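Local coordinates for protein malate dehydrogenase (Porphyromonas gingivalis, PDB 3FI9) that probably catalyses the NAD-dependent interconversion of malate and oxaloacetate, as a two-domain dehydrogenase of the lactate/malate dehydrogenase superfamily, at residues 37-42 against 62-67; 10-15 against 75-80; 31-36 against 243-248; 69-74 against 113-118. All coordinates share one frame; numbering follows the deposited sequence.

Contact 1 (37-42 against 62-67); sequences LCLYDP and LNLTFT
L37 runs alongside L64, both side chains pointing the same way, with CD2 of L37 3.7 Å from CD1 of L64. The L37 carbonyl receives T65 N in its own plane, an N-H...O angle of 164° marking a straight bond. C38 CB meets T65 OG1 at 3.3 Å on the sheet face that also carries Y40 and T67. L39 turns to the other face, toward L47 of helix 44-57; its CG sits 4.0 Å from L64 CD1 and its CB packs on F66 CB. Its backbone grips the partner strand twice: L39 N donates to T65 O at 2.9 Å, and T67 N reaches L39 O at 2.9 Å, nearly along the C=O axis. After Y40, whose CD1 lies 3.2 Å from T67 O, the last bond is weak: D41 N to that same oxygen at 3.3 Å. D41 then turns its carboxylate to A17 N and F43 N. Strands 37-40 and 65-67 are thus paired in parallel as the ends of a beta-alpha-beta unit with helix 44-57, at the edge of the Rossmann sheet. The backbone bonds between the strands use L37, L39 and D41 of the first segment, while L39, L62 and F66 face helix 44-57, and the acid after the strand is placed for the predicted NAD(+) site.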
# COMPACT_ATOMS: atom_id res chain seq x y z
N LEU A 37 2.26 0.67 16.38
CA LEU A 37 2.54 1.55 15.25
C LEU A 37 1.86 2.88 15.53
O LEU A 37 0.65 2.94 15.76
CB LEU A 37 1.97 0.91 13.98
CG LEU A 37 2.11 1.72 12.70
CD1 LEU A 37 3.56 1.79 12.38
CD2 LEU A 37 1.28 1.08 11.52
N CYS A 38 2.65 3.96 15.54
CA CYS A 38 2.13 5.27 15.90
C CYS A 38 2.27 6.25 14.74
O CYS A 38 3.35 6.37 14.14
CB CYS A 38 2.86 5.77 17.15
SG CYS A 38 2.45 7.45 17.63
N LEU A 39 1.16 6.91 14.41
CA LEU A 39 1.10 7.80 13.26
C LEU A 39 1.06 9.25 13.75
O LEU A 39 0.16 9.64 14.54
CB LEU A 39 -0.11 7.48 12.40
CG LEU A 39 -0.29 6.02 11.94
CD1 LEU A 39 -1.40 6.02 10.89
CD2 LEU A 39 1.05 5.51 11.35
N TYR A 40 2.04 10.05 13.29
CA TYR A 40 2.09 11.45 13.72
C TYR A 40 1.98 12.38 12.50
O TYR A 40 2.64 12.13 11.48
CB TYR A 40 3.38 11.76 14.52
CG TYR A 40 3.63 13.27 14.57
CD1 TYR A 40 2.99 14.07 15.52
CD2 TYR A 40 4.45 13.89 13.64
CE1 TYR A 40 3.19 15.43 15.57
CE2 TYR A 40 4.65 15.27 13.66
CZ TYR A 40 4.00 16.05 14.62
OH TYR A 40 4.20 17.41 14.62
N ASP A 41 1.15 13.42 12.59
CA ASP A 41 1.14 14.47 11.61
C ASP A 41 0.53 15.68 12.29
O ASP A 41 -0.46 15.55 13.04
CB ASP A 41 0.27 14.08 10.40
CG ASP A 41 0.66 14.79 9.12
OD1 ASP A 41 0.33 15.99 9.03
OD2 ASP A 41 1.27 14.17 8.18
N PRO A 42 1.08 16.88 11.99
CA PRO A 42 0.40 18.15 12.43
C PRO A 42 -0.99 18.30 11.85
O PRO A 42 -1.80 19.03 12.41
CB PRO A 42 1.31 19.26 11.86
CG PRO A 42 2.10 18.60 10.77
CD PRO A 42 2.33 17.15 11.26
N LEU A 62 -2.93 -5.39 15.75
CA LEU A 62 -2.33 -4.08 15.63
C LEU A 62 -2.83 -3.20 16.76
O LEU A 62 -4.02 -3.19 17.04
CB LEU A 62 -2.71 -3.43 14.29
CG LEU A 62 -1.90 -2.19 13.90
CD1 LEU A 62 -0.42 -2.56 13.68
CD2 LEU A 62 -2.48 -1.54 12.65
N ASN A 63 -1.94 -2.45 17.37
CA ASN A 63 -2.31 -1.43 18.37
C ASN A 63 -2.04 -0.03 17.79
O ASN A 63 -1.10 0.66 18.21
CB ASN A 63 -1.44 -1.56 19.61
CG ASN A 63 -1.83 -2.75 20.53
OD1 ASN A 63 -3.01 -2.92 20.91
ND2 ASN A 63 -0.83 -3.56 20.94
N LEU A 64 -2.82 0.39 16.81
CA LEU A 64 -2.54 1.64 16.13
C LEU A 64 -2.86 2.86 17.04
O LEU A 64 -3.88 2.90 17.70
CB LEU A 64 -3.38 1.73 14.87
CG LEU A 64 -3.01 2.87 13.91
CD1 LEU A 64 -1.71 2.51 13.07
CD2 LEU A 64 -4.19 3.19 12.95
N THR A 65 -1.97 3.84 17.05
CA THR A 65 -2.20 5.09 17.75
C THR A 65 -1.96 6.21 16.74
O THR A 65 -1.22 6.05 15.77
CB THR A 65 -1.35 5.29 19.05
OG1 THR A 65 0.05 5.07 18.80
CG2 THR A 65 -1.83 4.39 20.23
N PHE A 66 -2.62 7.34 16.93
CA PHE A 66 -2.30 8.50 16.11
C PHE A 66 -2.37 9.74 16.95
O PHE A 66 -3.13 9.80 17.92
CB PHE A 66 -3.15 8.61 14.86
CG PHE A 66 -4.62 8.81 15.12
CD1 PHE A 66 -5.18 10.09 15.08
CD2 PHE A 66 -5.45 7.73 15.38
CE1 PHE A 66 -6.55 10.27 15.31
CE2 PHE A 66 -6.81 7.91 15.60
CZ PHE A 66 -7.36 9.16 15.57
N THR A 67 -1.56 10.73 16.58
CA THR A 67 -1.48 11.94 17.36
C THR A 67 -0.83 13.07 16.56
O THR A 67 0.01 12.84 15.67
CB THR A 67 -0.70 11.69 18.71
OG1 THR A 67 -0.65 12.91 19.47
CG2 THR A 67 0.75 11.26 18.46

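Contact 2 (10-15 against 75-80); sequences KLTIVG and TDAKYI
K10 O faces two successive amides of segment 75-80, where strand 10-14 meets strand 77-82 in the middle of the parallel Rossmann sheet. This is the switch point of the 3-2-1-4 strand order, where the chain, having built outward on one side of strand 10-14, returns to its other side. K78 N donates to K10 O at 3.0 Å from a direction tilted out of the carbonyl plane, and Y79 N gives a second bond at 3.2 Å within that plane, so one oxygen serves two donors. Further on, T12 N points almost straight at Y79 O (2.9 Å, N-H...O 172°). The K10 amide reaches the other segment through a water that accepts from K10 N and donates to D76 O. The lysine chain is extended throughout, which carries NZ back along the turn to T75 O at 3.1 Å, in the carbonyl plane; a second water also accepts from NZ and makes a weak bond to D76 OD2, and E72 O adds another weak acceptor. T12 OG1, close to the methyl of A77, is engaged by A73 O, and T75 OG1 by K71 O, so both threonine hydroxyls bond to the helix 70-74 backbone. On one sheet face L11 crosses Y79 at about a right angle; on the other, V14 lies near I80, just before G15 of the predicted NAD(+)-binding loop. The L11 contact is made by its CD1 methyl, 3.9 Å from Y79 CB.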
# COMPACT_ATOMS: atom_id res chain seq x y z
N LYS A 10 7.99 0.42 19.76
CA LYS A 10 7.15 1.39 19.04
C LYS A 10 7.87 1.92 17.80
O LYS A 10 9.07 2.28 17.85
CB LYS A 10 6.70 2.49 19.99
CG LYS A 10 6.07 3.73 19.37
CD LYS A 10 5.39 4.58 20.47
CE LYS A 10 4.93 5.92 19.91
NZ LYS A 10 4.33 6.79 20.95
N LEU A 11 7.13 1.88 16.69
CA LEU A 11 7.51 2.50 15.44
C LEU A 11 6.60 3.70 15.21
O LEU A 11 5.34 3.61 15.17
CB LEU A 11 7.41 1.48 14.27
CG LEU A 11 7.38 2.05 12.83
CD1 LEU A 11 8.62 2.93 12.53
CD2 LEU A 11 7.27 0.90 11.76
N THR A 12 7.24 4.85 15.07
CA THR A 12 6.51 6.06 14.73
C THR A 12 6.77 6.59 13.32
O THR A 12 7.92 6.87 12.92
CB THR A 12 6.84 7.15 15.73
OG1 THR A 12 6.38 6.73 17.02
CG2 THR A 12 6.17 8.47 15.34
N ILE A 13 5.69 6.79 12.59
CA ILE A 13 5.76 7.38 11.25
C ILE A 13 5.50 8.84 11.37
O ILE A 13 4.43 9.22 11.83
CB ILE A 13 4.69 6.79 10.32
CG1 ILE A 13 4.88 5.28 10.18
CG2 ILE A 13 4.73 7.48 8.90
CD1 ILE A 13 6.26 4.82 9.93
N VAL A 14 6.45 9.68 10.97
CA VAL A 14 6.20 11.11 10.94
C VAL A 14 5.77 11.53 9.53
O VAL A 14 6.37 11.10 8.57
CB VAL A 14 7.46 11.91 11.41
CG1 VAL A 14 7.26 13.39 11.21
CG2 VAL A 14 7.73 11.63 12.84
N GLY A 15 4.71 12.32 9.41
CA GLY A 15 4.24 12.71 8.10
C GLY A 15 3.19 11.74 7.61
O GLY A 15 3.00 11.58 6.41
N THR A 75 7.42 9.62 22.45
CA THR A 75 7.59 8.87 23.73
C THR A 75 7.55 7.36 23.55
O THR A 75 6.59 6.83 23.00
CB THR A 75 6.55 9.35 24.79
OG1 THR A 75 6.72 10.77 24.99
CG2 THR A 75 6.76 8.64 26.11
N ASP A 76 8.60 6.67 24.01
CA ASP A 76 8.77 5.21 23.84
C ASP A 76 9.14 4.83 22.39
O ASP A 76 9.37 3.65 22.11
CB ASP A 76 7.51 4.43 24.26
CG ASP A 76 7.11 4.67 25.71
OD1 ASP A 76 7.98 4.61 26.60
OD2 ASP A 76 5.90 4.89 25.96
N ALA A 77 9.23 5.80 21.48
CA ALA A 77 9.60 5.47 20.08
C ALA A 77 10.98 4.84 20.07
O ALA A 77 11.91 5.40 20.64
CB ALA A 77 9.60 6.75 19.21
N LYS A 78 11.13 3.68 19.44
CA LYS A 78 12.45 3.13 19.18
C LYS A 78 12.88 3.16 17.71
O LYS A 78 14.05 2.99 17.41
CB LYS A 78 12.52 1.69 19.63
CG LYS A 78 12.45 1.51 21.19
CD LYS A 78 13.44 2.43 21.92
CE LYS A 78 13.64 1.93 23.36
NZ LYS A 78 12.54 2.43 24.18
N TYR A 79 11.90 3.28 16.83
CA TYR A 79 12.16 3.43 15.37
C TYR A 79 11.31 4.55 14.88
O TYR A 79 10.17 4.72 15.31
CB TYR A 79 11.83 2.14 14.61
CG TYR A 79 12.61 1.00 15.18
CD1 TYR A 79 13.88 0.70 14.71
CD2 TYR A 79 12.12 0.26 16.28
CE1 TYR A 79 14.63 -0.37 15.28
CE2 TYR A 79 12.86 -0.75 16.84
CZ TYR A 79 14.10 -1.07 16.33
OH TYR A 79 14.83 -2.09 16.90
N ILE A 80 11.88 5.35 13.97
CA ILE A 80 11.17 6.47 13.43
C ILE A 80 11.44 6.54 11.95
O ILE A 80 12.59 6.42 11.52
CB ILE A 80 11.70 7.82 14.01
CG1 ILE A 80 11.44 7.89 15.53
CG2 ILE A 80 10.99 8.99 13.30
CD1 ILE A 80 12.11 9.11 16.20
O HOH W 1 8.75 1.09 22.61
O HOH W 2 3.72 5.59 23.38

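Contact 3 (31-36 against 243-248); sequences MRLTPN and VSIEMI
The seam between the nucleotide-binding and C-terminal parts of the chain is bridged here by M31 and L33, which press from the turn after helix 19-30 onto helix 238-251. No hydrogen bond crosses; the contact is apolar and small. L33 makes the closest approach: its CD1 methyl rests against two branches of the helix, I245 CG2 at 3.6 Å and I248 CG2 at 3.7 Å. These residues stand three apart, about one helical turn, and both gamma carbons lie on the same side of the methyl. In I248, CG1 is anti to the backbone N (chi1 -153°), which turns CG2 into the position between N and the carbonyl carbon, where L33 finds it. M31 stretches its extended chain across the helix, slantwise to I245, and sets SD 3.9 Å from the same I245 CG2. Its terminal CE goes further, to E246 CG at 4.0 Å, touching the aliphatic part of the glutamate. The bend that delivers both residues is a Schellman motif: R32 follows the last helical turn with positive phi, and its own side chain leads off to backbone oxygens of L3 and E60 and to the ring of Y5. After L33 the chain makes an ST turn, T34 OG1 accepting from N36 N at 2.9 Å, before entering strand 37-40 of the Rossmann sheet. On helix 238-251, I245 also packs against M24 and T27 of helix 19-30, I248 rests on strand 121-124, and V243 and E246 touch C57 of the second subunit.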
# COMPACT_ATOMS: atom_id res chain seq x y z
N MET A 31 3.65 -5.75 7.01
CA MET A 31 4.92 -6.43 7.28
C MET A 31 4.99 -6.96 8.73
O MET A 31 5.95 -7.60 9.10
CB MET A 31 6.12 -5.50 7.02
CG MET A 31 6.47 -5.31 5.52
SD MET A 31 7.98 -4.24 5.35
CE MET A 31 8.03 -4.15 3.55
N ARG A 32 3.99 -6.61 9.54
CA ARG A 32 3.95 -6.98 10.95
C ARG A 32 5.26 -6.66 11.65
O ARG A 32 5.85 -7.52 12.30
CB ARG A 32 3.53 -8.47 11.12
CG ARG A 32 2.08 -8.66 10.62
CD ARG A 32 1.66 -10.17 10.59
NE ARG A 32 1.45 -10.71 11.94
CZ ARG A 32 0.40 -10.44 12.70
NH1 ARG A 32 -0.54 -9.61 12.26
NH2 ARG A 32 0.26 -11.00 13.90
N LEU A 33 5.69 -5.40 11.52
CA LEU A 33 6.95 -4.99 12.14
C LEU A 33 6.75 -4.90 13.65
O LEU A 33 7.55 -5.46 14.41
CB LEU A 33 7.43 -3.65 11.58
CG LEU A 33 7.58 -3.65 10.05
CD1 LEU A 33 8.07 -2.24 9.53
CD2 LEU A 33 8.53 -4.77 9.63
N THR A 34 5.69 -4.20 14.05
CA THR A 34 5.32 -4.08 15.48
C THR A 34 3.81 -3.81 15.58
O THR A 34 3.24 -3.06 14.77
CB THR A 34 6.07 -2.89 16.14
OG1 THR A 34 5.58 -2.63 17.47
CG2 THR A 34 5.89 -1.64 15.34
N PRO A 35 3.18 -4.30 16.65
CA PRO A 35 1.79 -3.92 16.87
C PRO A 35 1.67 -2.45 17.31
O PRO A 35 0.62 -1.81 17.13
CB PRO A 35 1.33 -4.86 18.01
CG PRO A 35 2.62 -5.49 18.58
CD PRO A 35 3.77 -5.16 17.71
N ASN A 36 2.76 -1.90 17.84
CA ASN A 36 2.72 -0.55 18.38
C ASN A 36 3.17 0.44 17.31
O ASN A 36 4.30 0.91 17.28
CB ASN A 36 3.53 -0.50 19.66
CG ASN A 36 2.93 -1.44 20.71
OD1 ASN A 36 1.76 -1.29 21.06
ND2 ASN A 36 3.68 -2.46 21.14
N VAL A 243 10.00 1.26 -0.06
CA VAL A 243 11.46 1.04 0.08
C VAL A 243 11.95 1.49 1.49
O VAL A 243 12.68 0.75 2.19
CB VAL A 243 12.24 1.67 -1.10
CG1 VAL A 243 13.76 1.59 -0.85
CG2 VAL A 243 11.83 0.94 -2.44
N SER A 244 11.47 2.66 1.91
CA SER A 244 11.74 3.17 3.26
C SER A 244 11.30 2.17 4.34
O SER A 244 11.99 1.97 5.35
CB SER A 244 11.01 4.50 3.45
OG SER A 244 11.54 5.51 2.55
N ILE A 245 10.13 1.61 4.16
CA ILE A 245 9.69 0.66 5.20
C ILE A 245 10.50 -0.65 5.16
O ILE A 245 10.72 -1.27 6.22
CB ILE A 245 8.18 0.41 5.21
CG1 ILE A 245 7.44 1.78 5.25
CG2 ILE A 245 7.80 -0.51 6.44
CD1 ILE A 245 7.78 2.75 6.44
N GLU A 246 10.94 -1.07 3.97
CA GLU A 246 11.86 -2.20 3.95
C GLU A 246 13.10 -1.83 4.71
O GLU A 246 13.68 -2.70 5.39
CB GLU A 246 12.36 -2.56 2.53
CG GLU A 246 11.40 -3.20 1.62
CD GLU A 246 12.06 -3.53 0.26
OE1 GLU A 246 12.16 -4.71 -0.06
OE2 GLU A 246 12.47 -2.62 -0.48
N MET A 247 13.56 -0.57 4.58
CA MET A 247 14.76 -0.15 5.38
C MET A 247 14.53 -0.28 6.89
O MET A 247 15.42 -0.84 7.60
CB MET A 247 15.21 1.29 5.05
CG MET A 247 15.47 1.54 3.54
SD MET A 247 15.84 3.27 3.20
CE MET A 247 17.25 3.58 4.20
N ILE A 248 13.42 0.26 7.41
CA ILE A 248 13.20 0.19 8.87
C ILE A 248 12.98 -1.29 9.33
O ILE A 248 13.41 -1.71 10.41
CB ILE A 248 12.04 1.12 9.35
CG1 ILE A 248 12.28 1.51 10.82
CG2 ILE A 248 10.62 0.47 9.13
CD1 ILE A 248 13.51 2.43 11.02

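Contact 4 (69-74 against 113-118); sequences DIKEAL and KSYCPD
The backbones come nearest where helix 70-74 and helix 94-115 both end, with CA of L74 5.8 Å from CA of Y115, and no hydrogen bond links the two segments. The Y115 ring takes K71 over one face, the lysine CG 3.8 Å from the ring centroid and 29° off the normal, a CH-pi contact in which the methylenes, not the ammonium, do the touching. The lysine chain crosses the tyrosine at about a right angle; its closest atom, CG, is 3.4 Å from CE1. The K71 CA stands over the centre of that face, and CB of S114 over the centre of the opposite one, so the ring is sandwiched between K71 of helix 70-74 and the preceding residue of its own helix. I70 also crosses the tyrosine at about a right angle, its CG2 methyl 4.1 Å from CE2 of the ring. With chi1 -172°, CG1 of I70 is anti to the backbone N, and the remaining branch is the one turned to the tyrosine. Nearer the sheet, L74 CB meets Y115 CB at 3.9 Å and C116 SG at 3.8 Å. C116 also sets its CB 3.3 Å from L74 O. The start of the short helix is closed by D69, an N-cap whose OD2 accepts from E72 N through its anti lone pair. In the chain helix 70-74 links strand 65-67 to strand 77-82; in space I70 and A73 rest on Y40 of strand 37-40, I70 and L74 also touch D111 of helix 94-115, and L74 and C116 pack on I80.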
# COMPACT_ATOMS: atom_id res chain seq x y z
N ASP A 69 0.58 15.49 18.50
CA ASP A 69 1.45 15.95 19.58
C ASP A 69 2.76 15.19 19.50
O ASP A 69 2.81 13.96 19.69
CB ASP A 69 0.82 15.68 20.96
CG ASP A 69 1.69 16.25 22.12
OD1 ASP A 69 1.50 17.42 22.52
OD2 ASP A 69 2.62 15.58 22.57
N ILE A 70 3.83 15.92 19.21
CA ILE A 70 5.10 15.26 19.00
C ILE A 70 5.63 14.55 20.24
O ILE A 70 6.24 13.53 20.10
CB ILE A 70 6.17 16.21 18.41
CG1 ILE A 70 7.40 15.38 18.04
CG2 ILE A 70 6.48 17.38 19.35
CD1 ILE A 70 7.18 14.63 16.70
N LYS A 71 5.43 15.10 21.44
CA LYS A 71 5.88 14.42 22.64
C LYS A 71 5.21 13.05 22.75
O LYS A 71 5.85 12.07 23.05
CB LYS A 71 5.59 15.21 23.93
CG LYS A 71 6.28 14.55 25.16
CD LYS A 71 5.97 15.24 26.51
CE LYS A 71 6.79 14.58 27.62
NZ LYS A 71 6.77 15.41 28.87
N GLU A 72 3.91 13.01 22.51
CA GLU A 72 3.18 11.74 22.61
C GLU A 72 3.68 10.70 21.60
O GLU A 72 3.89 9.53 21.94
CB GLU A 72 1.69 12.00 22.37
CG GLU A 72 1.03 12.63 23.57
CD GLU A 72 -0.45 12.83 23.35
OE1 GLU A 72 -0.91 12.61 22.20
OE2 GLU A 72 -1.14 13.22 24.33
N ALA A 73 3.91 11.17 20.39
CA ALA A 73 4.35 10.36 19.24
C ALA A 73 5.75 9.79 19.46
O ALA A 73 6.02 8.62 19.15
CB ALA A 73 4.33 11.21 17.97
N LEU A 74 6.67 10.62 19.94
CA LEU A 74 8.05 10.13 20.14
C LEU A 74 8.29 9.42 21.47
O LEU A 74 9.25 8.66 21.63
CB LEU A 74 9.05 11.27 19.91
CG LEU A 74 9.09 11.82 18.48
CD1 LEU A 74 10.25 12.75 18.30
CD2 LEU A 74 9.19 10.66 17.50
N LYS A 113 15.86 14.20 20.72
CA LYS A 113 16.81 14.29 21.82
C LYS A 113 16.09 14.46 23.15
O LYS A 113 16.49 13.88 24.17
CB LYS A 113 17.86 15.41 21.58
CG LYS A 113 18.95 15.47 22.69
CD LYS A 113 19.98 16.61 22.44
CE LYS A 113 21.14 16.16 21.59
NZ LYS A 113 22.23 17.21 21.48
N SER A 114 14.99 15.20 23.10
CA SER A 114 14.17 15.47 24.27
C SER A 114 13.32 14.28 24.66
O SER A 114 13.21 13.97 25.85
CB SER A 114 13.22 16.63 24.01
OG SER A 114 13.94 17.81 23.70
N TYR A 115 12.73 13.61 23.67
CA TYR A 115 11.68 12.62 23.94
C TYR A 115 12.07 11.15 23.75
O TYR A 115 11.46 10.26 24.34
CB TYR A 115 10.45 12.98 23.08
CG TYR A 115 9.93 14.38 23.29
CD1 TYR A 115 9.70 14.88 24.58
CD2 TYR A 115 9.68 15.22 22.20
CE1 TYR A 115 9.22 16.20 24.77
CE2 TYR A 115 9.19 16.52 22.37
CZ TYR A 115 8.97 17.00 23.66
OH TYR A 115 8.49 18.29 23.82
N CYS A 116 13.09 10.87 22.93
CA CYS A 116 13.50 9.49 22.74
C CYS A 116 15.00 9.33 22.40
O CYS A 116 15.38 8.70 21.41
CB CYS A 116 12.57 8.77 21.74
SG CYS A 116 12.42 9.61 20.13
N PRO A 117 15.87 9.91 23.25
CA PRO A 117 17.31 9.86 23.02
C PRO A 117 17.79 8.43 22.93
O PRO A 117 18.85 8.18 22.34
CB PRO A 117 17.89 10.53 24.28
CG PRO A 117 16.83 10.36 25.33
CD PRO A 117 15.53 10.52 24.56
N ASP A 118 17.00 7.48 23.47
CA ASP A 118 17.30 6.03 23.34
C ASP A 118 16.73 5.33 22.09
O ASP A 118 16.79 4.09 21.98
CB ASP A 118 16.77 5.26 24.57
CG ASP A 118 15.27 5.50 24.81
OD1 ASP A 118 14.75 6.56 24.39
OD2 ASP A 118 14.59 4.65 25.44

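Contacts 1 and 2 are neighbours in one sheet, their centres 9 Å apart: strand 37-40 pairs with strand 10-14, C38 N lying 2.7 Å from L11 O, and D41 and G15, both in the predicted NAD(+) site, come together at the strand ends. Contact 4 backs the same sheet, 8 Å between centres from contact 2, with T12 OG1 2.9 Å from A73 O; T67 OG1 and E72 OE1, 2.8 Å apart, tie it to contact 1. Contact 3 joins this part to the C-terminal one, its centre 11 Å from that of contact 2; L11 N meets N36 O of segment 31-36 at 3.0 Å. Contacts 3 and 4 do not touch, their nearest atoms about 8 Å apart.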